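Local coordinates for 4-hydroxy-tetrahydrodipicolinate synthase (Thermotoga maritima, PDB 3PB2), which probably catalyses the condensation of pyruvate with aspartate-beta-semialdehyde to 4-hydroxy-tetrahydrodipicolinate, a step on the way to lysine, at residues K92-A97 / E129-G134; I135-V140 / V164-A169; N217-Q222 / A243-L248. The protein carries 2 engineered substitutions. All blocks are in the same frame, centred on the assembly; numbering follows the deposited sequence.

Interaction 1: residues K92-A97 / E129-G134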
loop_
_atom_site.group_PDB
_atom_site.type_symbol
_atom_site.label_atom_id
_atom_site.label_comp_id
_atom_site.label_asym_id
_atom_site.label_seq_id
_atom_site.Cartn_x
_atom_site.Cartn_y
_atom_site.Cartn_z
ATOM N N LYS A 92 -12.844 -11.051 30.901
ATOM C CA LYS A 92 -14.073 -11.775 31.186
ATOM C C LYS A 92 -14.219 -13.027 30.292
ATOM O O LYS A 92 -14.532 -14.113 30.780
ATOM C CB LYS A 92 -15.285 -10.856 31.044
ATOM C CG LYS A 92 -16.606 -11.604 30.926
ATOM C CD LYS A 92 -17.788 -10.640 30.837
ATOM C CE LYS A 92 -19.105 -11.389 30.695
ATOM N NZ LYS A 92 -20.276 -10.550 31.079
ATOM N N LEU A 93 -13.979 -12.895 28.991
ATOM C CA LEU A 93 -14.074 -14.071 28.114
ATOM C C LEU A 93 -13.003 -15.116 28.436
ATOM O O LEU A 93 -13.255 -16.312 28.359
ATOM C CB LEU A 93 -13.959 -13.666 26.637
ATOM C CG LEU A 93 -15.075 -12.769 26.104
ATOM C CD1 LEU A 93 -14.741 -12.343 24.667
ATOM C CD2 LEU A 93 -16.425 -13.511 26.158
ATOM N N VAL A 94 -11.795 -14.662 28.753
ATOM C CA VAL A 94 -10.725 -15.585 29.118
ATOM C C VAL A 94 -11.113 -16.377 30.361
ATOM O O VAL A 94 -10.977 -17.591 30.396
ATOM C CB VAL A 94 -9.369 -14.851 29.314
ATOM C CG1 VAL A 94 -8.317 -15.781 29.970
ATOM C CG2 VAL A 94 -8.866 -14.338 27.970
ATOM N N LYS A 95 -11.628 -15.689 31.373
ATOM C CA LYS A 95 -12.034 -16.363 32.606
ATOM C C LYS A 95 -13.185 -17.358 32.372
ATOM O O LYS A 95 -13.229 -18.426 32.983
ATOM C CB LYS A 95 -12.388 -15.350 33.708
ATOM C CG LYS A 95 -11.219 -14.437 34.180
ATOM C CD LYS A 95 -9.958 -15.214 34.569
ATOM C CE LYS A 95 -10.071 -15.846 35.978
ATOM N NZ LYS A 95 -8.849 -16.634 36.352
ATOM N N GLN A 96 -14.106 -17.021 31.480
ATOM C CA GLN A 96 -15.188 -17.948 31.158
ATOM C C GLN A 96 -14.657 -19.217 30.496
ATOM O O GLN A 96 -15.147 -20.319 30.760
ATOM C CB GLN A 96 -16.223 -17.271 30.262
ATOM C CG GLN A 96 -17.046 -16.227 31.016
ATOM C CD GLN A 96 -17.918 -15.397 30.105
ATOM O OE1 GLN A 96 -18.907 -14.805 30.539
ATOM N NE2 GLN A 96 -17.553 -15.342 28.833
ATOM N N ALA A 97 -13.641 -19.067 29.649
ATOM C CA ALA A 97 -13.047 -20.224 28.979
ATOM C C ALA A 97 -12.291 -21.086 29.988
ATOM O O ALA A 97 -12.331 -22.318 29.926
ATOM C CB ALA A 97 -12.105 -19.766 27.856
ATOM N N GLU A 129 -1.594 -11.842 33.935
ATOM C CA GLU A 129 -1.480 -11.845 35.400
ATOM C C GLU A 129 -2.717 -12.391 36.109
ATOM O O GLU A 129 -2.714 -12.601 37.330
ATOM C CB GLU A 129 -1.154 -10.432 35.901
ATOM C CG GLU A 129 0.246 -9.982 35.485
ATOM C CD GLU A 129 0.562 -8.532 35.849
ATOM O OE1 GLU A 129 -0.360 -7.771 36.182
ATOM O OE2 GLU A 129 1.749 -8.161 35.803
ATOM N N ARG A 130 -3.780 -12.613 35.348
ATOM C CA ARG A 130 -5.060 -12.967 35.952
ATOM C C ARG A 130 -5.625 -14.305 35.471
ATOM O O ARG A 130 -6.780 -14.605 35.722
ATOM C CB ARG A 130 -6.079 -11.836 35.737
ATOM C CG ARG A 130 -5.754 -10.568 36.534
ATOM C CD ARG A 130 -6.499 -9.328 36.043
ATOM N NE ARG A 130 -6.149 -8.184 36.881
ATOM C CZ ARG A 130 -4.990 -7.528 36.814
ATOM N NH1 ARG A 130 -4.053 -7.876 35.930
ATOM N NH2 ARG A 130 -4.760 -6.519 37.637
ATOM N N THR A 131 -4.810 -15.104 34.788
ATOM C CA THR A 131 -5.271 -16.411 34.312
ATOM C C THR A 131 -4.175 -17.458 34.475
ATOM O O THR A 131 -2.997 -17.104 34.531
ATOM C CB THR A 131 -5.772 -16.347 32.841
ATOM O OG1 THR A 131 -6.335 -17.608 32.463
ATOM C CG2 THR A 131 -4.650 -15.999 31.888
ATOM N N ASP A 132 -4.567 -18.731 34.586
ATOM C CA ASP A 132 -3.616 -19.843 34.562
ATOM C C ASP A 132 -3.579 -20.559 33.208
ATOM O O ASP A 132 -2.880 -21.564 33.053
ATOM C CB ASP A 132 -3.931 -20.883 35.652
ATOM C CG ASP A 132 -3.670 -20.371 37.052
ATOM O OD1 ASP A 132 -2.750 -19.550 37.241
ATOM O OD2 ASP A 132 -4.396 -20.801 37.971
ATOM N N LEU A 133 -4.339 -20.067 32.236
ATOM C CA LEU A 133 -4.353 -20.671 30.901
ATOM C C LEU A 133 -3.121 -20.294 30.088
ATOM O O LEU A 133 -2.520 -19.242 30.306
ATOM C CB LEU A 133 -5.593 -20.232 30.101
ATOM C CG LEU A 133 -6.981 -20.656 30.596
ATOM C CD1 LEU A 133 -8.057 -20.241 29.613
ATOM C CD2 LEU A 133 -7.022 -22.152 30.851
ATOM N N GLY A 134 -2.772 -21.138 29.126
ATOM C CA GLY A 134 -1.790 -20.752 28.126
ATOM C C GLY A 134 -2.477 -19.732 27.229
ATOM O O GLY A 134 -3.628 -19.938 26.848
#
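Val94 and Thr131 meet where helix 87-100, on the outside of the TIM barrel, packs against the ST turn that leads the chain into strand 134-139. The tight part faces the barrel. There the side chains of Val94 and Thr131 cross at about a right angle, Val94 CG1 lying 3.7 Å from Thr131 OG1, while Leu133 reaches the helix with CD1 4.0 Å from Val94 O and 4.4 Å from Ala97 CB. Val105 of strand 104-108 touches Val94, Ala97 and Leu133 alike, so these side chains are buried between helix, turn and sheet. Thr131 OG1, turned opposite the backbone N (chi1 -174°), touches the valine methyl and closes the turn by accepting from Leu133 N at 3.2 Å in a nearly straight bond (169°). It is also hydrogen-bonded to Glu98 OE1. With an alanine here, which has no OG1, Leu133 N would be without its side-chain acceptor and the turn would probably be freer to open, leaving a gap beside Val94 CG1. The solvent side is looser, built from the exposed Lys95 and Arg130. Lys95 NZ forms a salt bridge with Glu98 of its own helix and donates to the Arg130 carbonyl, tilted 16° from its plane. Bends at chi2 and chi3 fold the lysine chain over that oxygen: Arg130 O lies 3.0 Å from Lys95 NZ and 3.4 Å from Lys95 CD.

Interaction 2: residues I135-V140 / V164-A169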
loop_
_atom_site.group_PDB
_atom_site.type_symbol
_atom_site.label_atom_id
_atom_site.label_comp_id
_atom_site.label_asym_id
_atom_site.label_seq_id
_atom_site.Cartn_x
_atom_site.Cartn_y
_atom_site.Cartn_z
ATOM N N ILE A 135 -1.779 -18.643 26.899
ATOM C CA ILE A 135 -2.320 -17.586 26.030
ATOM C C ILE A 135 -1.561 -17.539 24.690
ATOM O O ILE A 135 -0.329 -17.560 24.658
ATOM C CB ILE A 135 -2.181 -16.200 26.708
ATOM C CG1 ILE A 135 -2.945 -16.159 28.044
ATOM C CG2 ILE A 135 -2.643 -15.067 25.750
ATOM C CD1 ILE A 135 -2.439 -15.058 29.047
ATOM N N VAL A 136 -2.296 -17.462 23.591
ATOM C CA VAL A 136 -1.689 -17.328 22.269
ATOM C C VAL A 136 -2.031 -15.954 21.711
ATOM O O VAL A 136 -3.191 -15.654 21.494
ATOM C CB VAL A 136 -2.225 -18.387 21.287
ATOM C CG1 VAL A 136 -1.632 -18.175 19.882
ATOM C CG2 VAL A 136 -1.948 -19.786 21.814
ATOM N N VAL A 137 -1.022 -15.117 21.503
ATOM C CA VAL A 137 -1.224 -13.823 20.838
ATOM C C VAL A 137 -1.664 -14.018 19.383
ATOM O O VAL A 137 -1.112 -14.857 18.679
ATOM C CB VAL A 137 0.054 -12.956 20.891
ATOM C CG1 VAL A 137 -0.087 -11.717 19.991
ATOM C CG2 VAL A 137 0.366 -12.550 22.344
ATOM N N TYR A 138 -2.637 -13.238 18.913
ATOM C CA TYR A 138 -3.106 -13.421 17.534
ATOM C C TYR A 138 -2.940 -12.113 16.744
ATOM O O TYR A 138 -3.621 -11.135 17.009
ATOM C CB TYR A 138 -4.568 -13.905 17.527
ATOM C CG TYR A 138 -5.224 -14.071 16.162
ATOM C CD1 TYR A 138 -4.472 -14.166 14.995
ATOM C CD2 TYR A 138 -6.605 -14.160 16.055
ATOM C CE1 TYR A 138 -5.097 -14.334 13.749
ATOM C CE2 TYR A 138 -7.233 -14.333 14.830
ATOM C CZ TYR A 138 -6.487 -14.412 13.689
ATOM O OH TYR A 138 -7.143 -14.570 12.493
ATOM N N ASN A 139 -2.014 -12.102 15.793
ATOM C CA ASN A 139 -1.709 -10.894 15.024
ATOM C C ASN A 139 -2.283 -11.017 13.620
ATOM O O ASN A 139 -1.895 -11.916 12.872
ATOM C CB ASN A 139 -0.173 -10.706 14.933
ATOM C CG ASN A 139 0.216 -9.374 14.297
ATOM O OD1 ASN A 139 -0.272 -8.323 14.713
ATOM N ND2 ASN A 139 1.084 -9.415 13.269
ATOM N N VAL A 140 -3.185 -10.114 13.238
ATOM C CA VAL A 140 -3.802 -10.198 11.910
ATOM C C VAL A 140 -4.170 -8.781 11.426
ATOM O O VAL A 140 -5.339 -8.388 11.449
ATOM C CB VAL A 140 -5.020 -11.201 11.917
ATOM C CG1 VAL A 140 -6.043 -10.811 12.982
ATOM C CG2 VAL A 140 -5.666 -11.322 10.535
ATOM N N VAL A 164 2.148 -18.472 25.540
ATOM C CA VAL A 164 2.919 -19.603 25.023
ATOM C C VAL A 164 3.393 -19.441 23.600
ATOM O O VAL A 164 4.320 -20.143 23.151
ATOM C CB VAL A 164 2.155 -20.954 25.141
ATOM C CG1 VAL A 164 1.989 -21.335 26.632
ATOM C CG2 VAL A 164 0.803 -20.880 24.414
ATOM N N GLY A 165 2.767 -18.529 22.874
ATOM C CA GLY A 165 3.143 -18.345 21.493
ATOM C C GLY A 165 2.293 -17.323 20.776
ATOM O O GLY A 165 1.516 -16.565 21.381
ATOM N N ILE A 166 2.467 -17.283 19.469
ATOM C CA ILE A 166 1.775 -16.297 18.660
ATOM C C ILE A 166 1.343 -16.910 17.344
ATOM O O ILE A 166 2.075 -17.691 16.737
ATOM C CB ILE A 166 2.692 -15.093 18.390
ATOM C CG1 ILE A 166 1.997 -14.064 17.483
ATOM C CG2 ILE A 166 4.000 -15.559 17.746
ATOM C CD1 ILE A 166 2.644 -12.655 17.550
ATOM N N LYS A 167 0.122 -16.573 16.938
ATOM C CA LYS A 167 -0.406 -16.945 15.648
ATOM C C LYS A 167 -0.144 -15.746 14.744
ATOM O O LYS A 167 -0.741 -14.684 14.928
ATOM C CB LYS A 167 -1.905 -17.225 15.759
ATOM C CG LYS A 167 -2.566 -17.407 14.407
ATOM C CD LYS A 167 -4.046 -17.733 14.549
ATOM C CE LYS A 167 -4.652 -17.878 13.149
ATOM N NZ LYS A 167 -6.138 -17.879 13.156
ATOM N N GLU A 168 0.767 -15.912 13.794
ATOM C CA GLU A 168 1.262 -14.792 13.006
ATOM C C GLU A 168 0.551 -14.754 11.672
ATOM O O GLU A 168 0.899 -15.505 10.759
ATOM C CB GLU A 168 2.778 -14.902 12.797
ATOM C CG GLU A 168 3.372 -13.766 11.945
ATOM C CD GLU A 168 3.059 -12.396 12.522
ATOM O OE1 GLU A 168 3.907 -11.865 13.269
ATOM O OE2 GLU A 168 1.961 -11.849 12.237
ATOM N N ALA A 169 -0.461 -13.895 11.549
ATOM C CA ALA A 169 -1.191 -13.824 10.279
ATOM C C ALA A 169 -0.848 -12.586 9.443
ATOM O O ALA A 169 -1.553 -12.276 8.504
ATOM C CB ALA A 169 -2.703 -13.929 10.488
#
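Tyr138 and Lys167 stand side by side on neighbouring parallel strands of the TIM barrel, 134-139 and 163-168, both side chains pointing into the barrel. The backbone ladder is regular from Val136 and Gly165 on: Val137 takes part through its N to Gly165 O and its O to Lys167 N (2.7 Å), Asn139 through its N to Lys167 O and its O to Ala169 N. At its start Ile135 O is bonded to Val164 N. Among apolar contacts, Val136 CG2 packs on Val164 CG2 at the start of the strands, while on the outer side Val137 CG1 lies 3.8 Å from Ile166 CD1. The polar pair is also outward. Asn139 ND2 donates almost straight to Glu168 OE2 at 2.8 Å; the carboxylate oxygen accepts with its syn lone pair and lies in the amide plane of Asn139, and the two flat groups stand 81° apart. Asn170 N adds a second donor to that oxygen, and Gln175 and Thr179 hold OE1, so the buried carboxylate is well supplied. Inward, the extended Lys167 chain runs over one face of the tyrosine ring: its CD is 3.9 Å from the ring centroid of Tyr138 in a CH-pi contact, and Lys167 NZ makes an off-centre cation-pi contact, 3.5 Å from Tyr138 OH. Val140 CG1 lies against the opposite face, toward the rim. Tyr138 OH is hydrogen-bonded to Thr49, and Tyr112 of the second subunit packs against Tyr138. The amine beside the hydroxyl is consistent with proton transfer by Tyr138, the predicted donor/acceptor, around the Schiff base that Lys167 is predicted to form with substrate.

Interaction 3: residues N217-Q222 / A243-L248. Engineered in segment 243-248: Ala243 (natural residue Arg).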
loop_
_atom_site.group_PDB
_atom_site.type_symbol
_atom_site.label_atom_id
_atom_site.label_comp_id
_atom_site.label_asym_id
_atom_site.label_seq_id
_atom_site.Cartn_x
_atom_site.Cartn_y
_atom_site.Cartn_z
ATOM N N ASN A 217 -9.870 -27.560 7.926
ATOM C CA ASN A 217 -11.292 -27.869 8.081
ATOM C C ASN A 217 -11.737 -28.916 7.070
ATOM O O ASN A 217 -12.480 -29.844 7.403
ATOM C CB ASN A 217 -12.162 -26.614 7.920
ATOM C CG ASN A 217 -12.315 -25.832 9.221
ATOM O OD1 ASN A 217 -13.151 -26.170 10.065
ATOM N ND2 ASN A 217 -11.513 -24.780 9.386
ATOM N N VAL A 218 -11.297 -28.743 5.823
ATOM C CA VAL A 218 -11.670 -29.647 4.737
ATOM C C VAL A 218 -10.587 -30.667 4.401
ATOM O O VAL A 218 -10.908 -31.769 3.971
ATOM C CB VAL A 218 -12.089 -28.888 3.448
ATOM C CG1 VAL A 218 -13.319 -28.021 3.719
ATOM C CG2 VAL A 218 -10.940 -28.041 2.907
ATOM N N ALA A 219 -9.320 -30.312 4.603
ATOM C CA ALA A 219 -8.224 -31.217 4.261
ATOM C C ALA A 219 -7.222 -31.395 5.396
ATOM O O ALA A 219 -6.053 -31.030 5.266
ATOM C CB ALA A 219 -7.507 -30.735 2.994
ATOM N N PRO A 220 -7.678 -31.954 6.524
ATOM C CA PRO A 220 -6.789 -32.043 7.686
ATOM C C PRO A 220 -5.563 -32.930 7.432
ATOM O O PRO A 220 -4.467 -32.566 7.842
ATOM C CB PRO A 220 -7.685 -32.633 8.779
ATOM C CG PRO A 220 -8.813 -33.304 8.047
ATOM C CD PRO A 220 -9.017 -32.508 6.786
ATOM N N LYS A 221 -5.738 -34.070 6.764
ATOM C CA LYS A 221 -4.623 -35.002 6.603
ATOM C C LYS A 221 -3.510 -34.352 5.801
ATOM O O LYS A 221 -2.333 -34.489 6.116
ATOM C CB LYS A 221 -5.077 -36.296 5.923
ATOM C CG LYS A 221 -4.041 -37.418 5.975
ATOM C CD LYS A 221 -4.636 -38.756 5.527
ATOM C CE LYS A 221 -5.241 -38.652 4.130
ATOM N NZ LYS A 221 -5.909 -39.914 3.689
ATOM N N GLN A 222 -3.903 -33.631 4.759
ATOM C CA GLN A 222 -2.950 -32.991 3.871
ATOM C C GLN A 222 -2.167 -31.870 4.563
ATOM O O GLN A 222 -0.947 -31.805 4.421
ATOM C CB GLN A 222 -3.650 -32.485 2.604
ATOM C CG GLN A 222 -4.255 -33.594 1.740
ATOM C CD GLN A 222 -5.499 -34.242 2.361
ATOM O OE1 GLN A 222 -6.236 -33.617 3.131
ATOM N NE2 GLN A 222 -5.727 -35.512 2.029
ATOM N N ALA A 243 2.473 -27.362 -2.795
ATOM C CA ALA A 243 2.119 -27.104 -4.185
ATOM C C ALA A 243 0.741 -27.663 -4.525
ATOM O O ALA A 243 -0.088 -26.974 -5.114
ATOM C CB ALA A 243 3.174 -27.686 -5.107
ATOM N N LYS A 244 0.507 -28.910 -4.136
ATOM C CA LYS A 244 -0.757 -29.609 -4.362
ATOM C C LYS A 244 -1.949 -28.879 -3.746
ATOM O O LYS A 244 -3.047 -28.879 -4.302
ATOM C CB LYS A 244 -0.671 -30.995 -3.720
ATOM C CG LYS A 244 -1.159 -32.150 -4.577
ATOM C CD LYS A 244 -0.012 -32.806 -5.327
ATOM C CE LYS A 244 -0.331 -34.260 -5.664
ATOM N NZ LYS A 244 -0.427 -35.120 -4.440
ATOM N N LEU A 245 -1.726 -28.293 -2.572
ATOM C CA LEU A 245 -2.779 -27.620 -1.813
ATOM C C LEU A 245 -3.026 -26.182 -2.251
ATOM O O LEU A 245 -3.996 -25.548 -1.818
ATOM C CB LEU A 245 -2.421 -27.623 -0.327
ATOM C CG LEU A 245 -2.701 -28.896 0.467
ATOM C CD1 LEU A 245 -2.203 -28.742 1.912
ATOM C CD2 LEU A 245 -4.190 -29.200 0.442
ATOM N N ARG A 246 -2.159 -25.658 -3.106
ATOM C CA ARG A 246 -2.240 -24.252 -3.468
ATOM C C ARG A 246 -3.630 -23.823 -3.968
ATOM O O ARG A 246 -4.197 -22.824 -3.486
ATOM C CB ARG A 246 -1.156 -23.897 -4.487
ATOM C CG ARG A 246 -1.003 -22.399 -4.694
ATOM C CD ARG A 246 0.431 -22.004 -5.006
ATOM N NE ARG A 246 0.838 -20.839 -4.222
ATOM C CZ ARG A 246 0.629 -19.578 -4.589
ATOM N NH1 ARG A 246 1.033 -18.581 -3.808
ATOM N NH2 ARG A 246 0.016 -19.314 -5.738
ATOM N N PRO A 247 -4.189 -24.567 -4.933
ATOM C CA PRO A 247 -5.500 -24.167 -5.459
ATOM C C PRO A 247 -6.542 -24.074 -4.357
ATOM O O PRO A 247 -7.379 -23.170 -4.361
ATOM C CB PRO A 247 -5.846 -25.300 -6.430
ATOM C CG PRO A 247 -4.493 -25.791 -6.913
ATOM C CD PRO A 247 -3.593 -25.685 -5.697
ATOM N N LEU A 248 -6.503 -25.010 -3.416
ATOM C CA LEU A 248 -7.457 -24.992 -2.317
ATOM C C LEU A 248 -7.144 -23.848 -1.348
ATOM O O LEU A 248 -8.039 -23.145 -0.873
ATOM C CB LEU A 248 -7.455 -26.342 -1.598
ATOM C CG LEU A 248 -8.505 -26.528 -0.510
ATOM C CD1 LEU A 248 -9.895 -26.169 -1.038
ATOM C CD2 LEU A 248 -8.450 -27.963 0.016
#
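Val218, Ala219 and Gln222 meet Leu245 and Leu248 in a small, wholly apolar contact between the loop and first turn that begin helix 220-231, just after the eighth barrel strand, and helix 235-251, the next helix along the chain. Methyl groups of the branched side chains do most of the touching. At one end Leu248, with CG opposite its backbone N (chi1 -174°), extends one branch toward the loop, where its side chain and that of Val218 cross obliquely, with Leu248 CD2 3.8 Å from Val218 CG2. The same methyl lies 4.2 Å from Ala219 CB, so a single leucine branch is shared by two loop residues. Three residues earlier, before a kink at Pro247 and Leu248, Leu245 presents its fork to the other helix start: Gln222 CB is met by Leu245 CD2 at 4.0 Å and by Leu245 CD1 at 4.1 Å. Gln222 takes part through CB and its backbone carbonyl carbon. Ala219 is the N-cap residue, and its methyl touches both leucines, Leu248 CD2 more closely than Leu245 CD2.

Other parts of the fold enclose the patch. Val218 also touches Ala264 and Leu265 of helix 259-267, and Leu248 rests on Val293 and Leu294 of helix 284-296; Val218 O is hydrogen-bonded to Tyr35 of helix 26-37. On helix 235-251, Arg246 makes weak, long ion pairs with Asp174 and Asp177 of the third subunit, and Ala243 is an engineered replacement of an arginine. With carbon meeting carbon across the interface, the contact depends on shape and burial rather than on direction, and joins the end of the barrel to the C-terminal helices.

How the interactions relate
The three contacts follow one another along the chain, each closing before the next opens, within one TIM-barrel protein. Interactions 1 and 2 adjoin: strand 134-139 receives the turn of interaction 1 at its start and carries interaction 2, their centres 16 Å apart, with Gly134 CA 4.1 Å from Val164 CG1. The helix packing of interaction 1 thus lies near the beginning of the strand whose far end bears the predicted catalytic tyrosine. Interaction 3 lies beyond the eighth strand, its centre 22 Å from that of interaction 2 and 33 Å from that of interaction 1, across the chain's centre, where the barrel meets the C-terminal helices.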